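PDB 2JFS: Ser-thr phosphatase MSPP from Mycobacterium smegmatis, which probably removes phosphate groups from phosphoserine and phosphothreonine of proteins, as a metal-dependent phosphatase of the PP2C family. Local coordinates for residues Gly29-Val34 with Ala94-Glu99; Val34-Gly39 with Ser184-Phe189. All coordinates share one frame; numbering follows the deposited sequence.

Both contacts use strand 31-38 and meet at Val34, and their centres lie about 18 Å apart. Contact 1 pairs the start of this strand with the end of strand 89-96, its neighbour in one of the two antiparallel sheets. Contact 2 joins the far end of strand 31-38 to the loop that follows strand 180-184 of the other sheet. The segments come along the chain in the order 29-34, 34-39, 94-99 and 184-189, with the first two sharing Val34. One strand therefore runs from a contact within its own sheet to one that bridges the two sheets, where Asp36 and Asp186 hold manganese ions.

Contact 1: Gly29-Val34 with Ala94-Glu99; sequences GILYAV and AVAVFE
Ile30 and Phe98 cross at about a right angle where the two segments leave the sheet. The tip of Ile30, CD1, rests against Phe98 CD2 at 3.6 Å. Ile30 CG1 sits between the backbone N and the carbonyl carbon (chi1 64°), which carries CD1 over to the ring. Ala96 CB lies over one face of that ring, offset toward the rim. The small Ala94 and Ala96 methyls leave a shallow dip between them. Leu31 CD1 lies over it, 4.3 Å from Ala94 CB and 4.5 Å from Ala96 CB. Ala33 CB meets Ala94 CB at 3.9 Å. Helix 42-59 fits against this side, with Phe57 on Ile30 and Leu31, and Leu50 and Leu53 on Ala33. The other side carries Tyr32 and Val95. The Tyr32 ring (CG anti to the carbonyl carbon, chi1 -62°) lies back along its strand on the Ile30 side; CE2 is 4.1 Å from Val97 CG2. Strands 226-233 and 180-184 pack over this side. Tyr32 and Val95 form a hydrogen-bonded pair, Tyr32 N giving to Val95 O at 2.9 Å and Val95 N to Tyr32 O at 2.8 Å. A third bond, Val97 N to Ile30 O, is made by the residue at the centre of an inverse gamma turn and ends the ladder. This antiparallel pair lies between a helix and a second sheet, as in the alpha-beta-beta-alpha sandwich of PP2C phosphatases.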
loop_
_atom_site.group_PDB
_atom_site.type_symbol
_atom_site.label_atom_id
_atom_site.label_comp_id
_atom_site.label_asym_id
_atom_site.label_seq_id
_atom_site.Cartn_x
_atom_site.Cartn_y
_atom_site.Cartn_z
ATOM N N GLY A 29 15.787 -1.669 3.609
ATOM C CA GLY A 29 16.767 -1.122 2.670
ATOM C C GLY A 29 16.123 -0.101 1.768
ATOM O O GLY A 29 15.773 1.002 2.212
ATOM N N ILE A 30 15.984 -0.433 0.486
ATOM C CA ILE A 30 15.306 0.502 -0.420
ATOM C C ILE A 30 13.891 0.063 -0.795
ATOM O O ILE A 30 13.209 0.755 -1.562
ATOM C CB ILE A 30 16.095 0.788 -1.719
ATOM C CG1 ILE A 30 16.267 -0.469 -2.585
ATOM C CG2 ILE A 30 17.443 1.437 -1.412
ATOM C CD1 ILE A 30 16.551 -0.134 -4.054
ATOM N N LEU A 31 13.450 -1.076 -0.261
ATOM C CA LEU A 31 12.147 -1.647 -0.589
ATOM C C LEU A 31 11.124 -1.468 0.547
ATOM O O LEU A 31 11.392 -1.860 1.700
ATOM C CB LEU A 31 12.317 -3.134 -0.923
ATOM C CG LEU A 31 10.998 -3.829 -1.254
ATOM C CD1 LEU A 31 10.334 -3.279 -2.532
ATOM C CD2 LEU A 31 11.224 -5.321 -1.350
ATOM N N TYR A 32 9.966 -0.890 0.215
ATOM C CA TYR A 32 8.921 -0.588 1.179
ATOM C C TYR A 32 7.614 -1.063 0.593
ATOM O O TYR A 32 7.375 -0.869 -0.593
ATOM C CB TYR A 32 8.866 0.915 1.419
ATOM C CG TYR A 32 10.162 1.403 2.006
ATOM C CD1 TYR A 32 10.352 1.431 3.385
ATOM C CD2 TYR A 32 11.228 1.775 1.192
ATOM C CE1 TYR A 32 11.581 1.838 3.941
ATOM C CE2 TYR A 32 12.444 2.188 1.727
ATOM C CZ TYR A 32 12.608 2.217 3.105
ATOM O OH TYR A 32 13.825 2.605 3.673
ATOM N N ALA A 33 6.748 -1.650 1.410
ATOM C CA ALA A 33 5.472 -2.164 0.872
ATOM C C ALA A 33 4.390 -2.325 1.915
ATOM O O ALA A 33 4.690 -2.473 3.135
ATOM C CB ALA A 33 5.713 -3.521 0.180
ATOM N N VAL A 34 3.141 -2.251 1.464
ATOM C CA VAL A 34 1.989 -2.613 2.264
ATOM C C VAL A 34 1.195 -3.642 1.476
ATOM O O VAL A 34 1.077 -3.542 0.238
ATOM C CB VAL A 34 1.099 -1.394 2.546
ATOM C CG1 VAL A 34 -0.207 -1.805 3.201
ATOM C CG2 VAL A 34 1.839 -0.421 3.459
ATOM N N ALA A 94 4.103 -1.505 -3.573
ATOM C CA ALA A 94 5.524 -1.511 -3.215
ATOM C C ALA A 94 6.251 -0.339 -3.861
ATOM O O ALA A 94 5.922 0.027 -4.997
ATOM C CB ALA A 94 6.177 -2.845 -3.606
ATOM N N VAL A 95 7.183 0.256 -3.116
ATOM C CA VAL A 95 8.095 1.293 -3.621
ATOM C C VAL A 95 9.530 0.783 -3.495
ATOM O O VAL A 95 9.915 0.338 -2.430
ATOM C CB VAL A 95 7.967 2.597 -2.803
ATOM C CG1 VAL A 95 8.973 3.647 -3.282
ATOM C CG2 VAL A 95 6.565 3.138 -2.890
ATOM N N ALA A 96 10.296 0.857 -4.573
ATOM C CA ALA A 96 11.740 0.620 -4.504
ATOM C C ALA A 96 12.438 1.939 -4.783
ATOM O O ALA A 96 12.275 2.541 -5.860
ATOM C CB ALA A 96 12.186 -0.453 -5.484
ATOM N N VAL A 97 13.198 2.398 -3.798
ATOM C CA VAL A 97 13.840 3.690 -3.906
ATOM C C VAL A 97 15.208 3.478 -4.601
ATOM O O VAL A 97 16.270 3.562 -3.980
ATOM C CB VAL A 97 13.965 4.392 -2.528
ATOM C CG1 VAL A 97 14.467 5.812 -2.735
ATOM C CG2 VAL A 97 12.633 4.384 -1.765
ATOM N N PHE A 98 15.148 3.169 -5.895
ATOM C CA PHE A 98 16.345 2.919 -6.693
ATOM C C PHE A 98 17.200 4.169 -6.856
ATOM O O PHE A 98 16.668 5.293 -6.946
ATOM C CB PHE A 98 15.942 2.440 -8.083
ATOM C CG PHE A 98 15.380 1.057 -8.121
ATOM C CD1 PHE A 98 14.122 0.824 -8.659
ATOM C CD2 PHE A 98 16.137 -0.035 -7.670
ATOM C CE1 PHE A 98 13.584 -0.463 -8.717
ATOM C CE2 PHE A 98 15.591 -1.323 -7.700
ATOM C CZ PHE A 98 14.332 -1.536 -8.252
ATOM N N GLU A 99 18.514 3.945 -6.930
ATOM C CA GLU A 99 19.467 4.947 -7.395
ATOM C C GLU A 99 19.192 5.273 -8.866
ATOM O O GLU A 99 18.528 4.491 -9.561
ATOM C CB GLU A 99 20.903 4.424 -7.225
ATOM C CG GLU A 99 21.349 4.287 -5.770
ATOM C CD GLU A 99 22.675 3.534 -5.606
ATOM O OE1 GLU A 99 23.404 3.356 -6.611
ATOM O OE2 GLU A 99 22.986 3.128 -4.455
#

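Contact 2: Val34-Gly39 with Ser184-Phe189; sequences VADGFG and SSDGLF. With MN (manganese (II) ion), chain B; MN (manganese (II) ion), chain C; MN (manganese (II) ion), chain D.
The carboxylates of Asp36 and Asp186 meet across a shared manganese ion, their planes turned 64° apart. Asp36 OD2 binds this ion at 2.2 Å and Asp186 OD1 at 2.1 Å. The metal holds the two oxygens only 2.9 Å from each other. Each carboxylate also bridges outward. Asp36 OD1 takes a second manganese ion at 2.1 Å, together with Gly37 O, and a water links that ion to the shared one. Asp186 OD2 binds a third ion at 2.1 Å. In Asp36, CG stands anti to the backbone N (chi1 -180°), which sets the carboxylate between two of the ions. This is the metal centre of the PP2C fold, placed at one end of the two packed sheets. Asp224 helps to hold the shared ion, and His154 the third. A water also links the segments: it donates to Asp36 OD2 at 2.7 Å and accepts from Asp186 N at 2.9 Å. Away from the ions, Val34 CG1 packs against the backbone and CB of Ser185, 4.1 Å from CB, while Ser185 OG is hydrogen-bonded to Asp23 and to Thr227 N.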
loop_
_atom_site.group_PDB
_atom_site.type_symbol
_atom_site.label_atom_id
_atom_site.label_comp_id
_atom_site.label_asym_id
_atom_site.label_seq_id
_atom_site.Cartn_x
_atom_site.Cartn_y
_atom_site.Cartn_z
ATOM N N VAL A 34 3.141 -2.251 1.464
ATOM C CA VAL A 34 1.989 -2.613 2.264
ATOM C C VAL A 34 1.195 -3.642 1.476
ATOM O O VAL A 34 1.077 -3.542 0.238
ATOM C CB VAL A 34 1.099 -1.394 2.546
ATOM C CG1 VAL A 34 -0.207 -1.805 3.201
ATOM C CG2 VAL A 34 1.839 -0.421 3.459
ATOM N N ALA A 35 0.636 -4.622 2.182
ATOM C CA ALA A 35 -0.274 -5.605 1.578
ATOM C C ALA A 35 -1.507 -5.730 2.481
ATOM O O ALA A 35 -1.362 -5.958 3.676
ATOM C CB ALA A 35 0.439 -6.983 1.413
ATOM N N ASP A 36 -2.693 -5.521 1.918
ATOM C CA ASP A 36 -3.955 -5.585 2.659
ATOM C C ASP A 36 -4.698 -6.853 2.268
ATOM O O ASP A 36 -5.243 -6.963 1.174
ATOM C CB ASP A 36 -4.777 -4.327 2.364
ATOM C CG ASP A 36 -6.094 -4.308 3.097
ATOM O OD1 ASP A 36 -6.459 -5.338 3.701
ATOM O OD2 ASP A 36 -6.749 -3.247 2.999
ATOM N N GLY A 37 -4.619 -7.849 3.133
ATOM C CA GLY A 37 -5.244 -9.134 2.874
ATOM C C GLY A 37 -6.755 -9.130 3.062
ATOM O O GLY A 37 -7.326 -8.339 3.831
ATOM N N PHE A 38 -7.433 -10.041 2.375
ATOM C CA PHE A 38 -8.875 -10.142 2.500
ATOM C C PHE A 38 -9.279 -11.605 2.428
ATOM O O PHE A 38 -8.547 -12.449 1.876
ATOM C CB PHE A 38 -9.625 -9.321 1.419
ATOM C CG PHE A 38 -9.310 -9.733 -0.008
ATOM C CD1 PHE A 38 -9.999 -10.790 -0.612
ATOM C CD2 PHE A 38 -8.299 -9.078 -0.723
ATOM C CE1 PHE A 38 -9.723 -11.191 -1.965
ATOM C CE2 PHE A 38 -8.019 -9.454 -2.056
ATOM C CZ PHE A 38 -8.709 -10.502 -2.655
ATOM N N GLY A 39 -10.462 -11.904 2.946
ATOM C CA GLY A 39 -10.937 -13.285 2.977
ATOM C C GLY A 39 -10.568 -13.994 4.270
ATOM O O GLY A 39 -9.886 -13.380 5.124
ATOM N N SER A 184 -0.115 3.320 2.416
ATOM C CA SER A 184 -1.029 2.904 3.467
ATOM C C SER A 184 -2.027 1.886 2.988
ATOM O O SER A 184 -2.315 1.796 1.788
ATOM C CB SER A 184 -1.784 4.090 4.068
ATOM O OG SER A 184 -2.842 4.486 3.225
ATOM N N SER A 185 -2.557 1.101 3.905
ATOM C CA SER A 185 -3.760 0.333 3.551
ATOM C C SER A 185 -4.960 1.309 3.526
ATOM O O SER A 185 -4.891 2.457 4.040
ATOM C CB SER A 185 -4.007 -0.822 4.543
ATOM O OG SER A 185 -4.222 -0.311 5.864
ATOM N N ASP A 186 -6.077 0.839 2.965
ATOM C CA ASP A 186 -7.250 1.689 2.884
ATOM C C ASP A 186 -7.873 2.025 4.232
ATOM O O ASP A 186 -8.698 2.917 4.304
ATOM C CB ASP A 186 -8.289 1.078 1.933
ATOM C CG ASP A 186 -8.870 -0.223 2.425
ATOM O OD1 ASP A 186 -8.369 -0.848 3.384
ATOM O OD2 ASP A 186 -9.891 -0.612 1.828
ATOM N N GLY A 187 -7.443 1.347 5.300
ATOM C CA GLY A 187 -8.027 1.616 6.615
ATOM C C GLY A 187 -7.800 3.040 7.082
ATOM O O GLY A 187 -8.605 3.575 7.847
ATOM N N LEU A 188 -6.691 3.645 6.654
ATOM C CA LEU A 188 -6.382 4.999 7.113
ATOM C C LEU A 188 -7.477 5.986 6.720
ATOM O O LEU A 188 -7.835 6.891 7.500
ATOM C CB LEU A 188 -5.051 5.454 6.514
ATOM C CG LEU A 188 -4.583 6.890 6.794
ATOM C CD1 LEU A 188 -4.502 7.131 8.316
ATOM C CD2 LEU A 188 -3.217 7.180 6.125
ATOM N N PHE A 189 -8.004 5.800 5.505
ATOM C CA PHE A 189 -8.988 6.738 4.943
ATOM C C PHE A 189 -10.424 6.273 5.073
ATOM O O PHE A 189 -11.326 6.847 4.457
ATOM C CB PHE A 189 -8.686 7.052 3.466
ATOM C CG PHE A 189 -7.832 8.277 3.271
ATOM C CD1 PHE A 189 -8.414 9.526 3.066
ATOM C CD2 PHE A 189 -6.442 8.177 3.300
ATOM C CE1 PHE A 189 -7.610 10.664 2.888
ATOM C CE2 PHE A 189 -5.634 9.293 3.127
ATOM C CZ PHE A 189 -6.231 10.547 2.927
HETATM MN MN MN B . -7.932 -6.423 4.667
HETATM MN MN MN C . -8.422 -2.708 4.337
HETATM MN MN MN D . -11.333 -2.069 2.191
HETATM O O HOH W 1 -5.958 -1.429 1.173
HETATM O O HOH W 2 -9.177 -7.797 6.068
HETATM O O HOH W 3 -9.038 -4.594 5.477
HETATM O O HOH W 4 -6.569 -6.100 6.411
HETATM O O HOH W 5 -6.766 -2.457 5.794
HETATM O O HOH W 6 -12.796 -3.657 2.733
#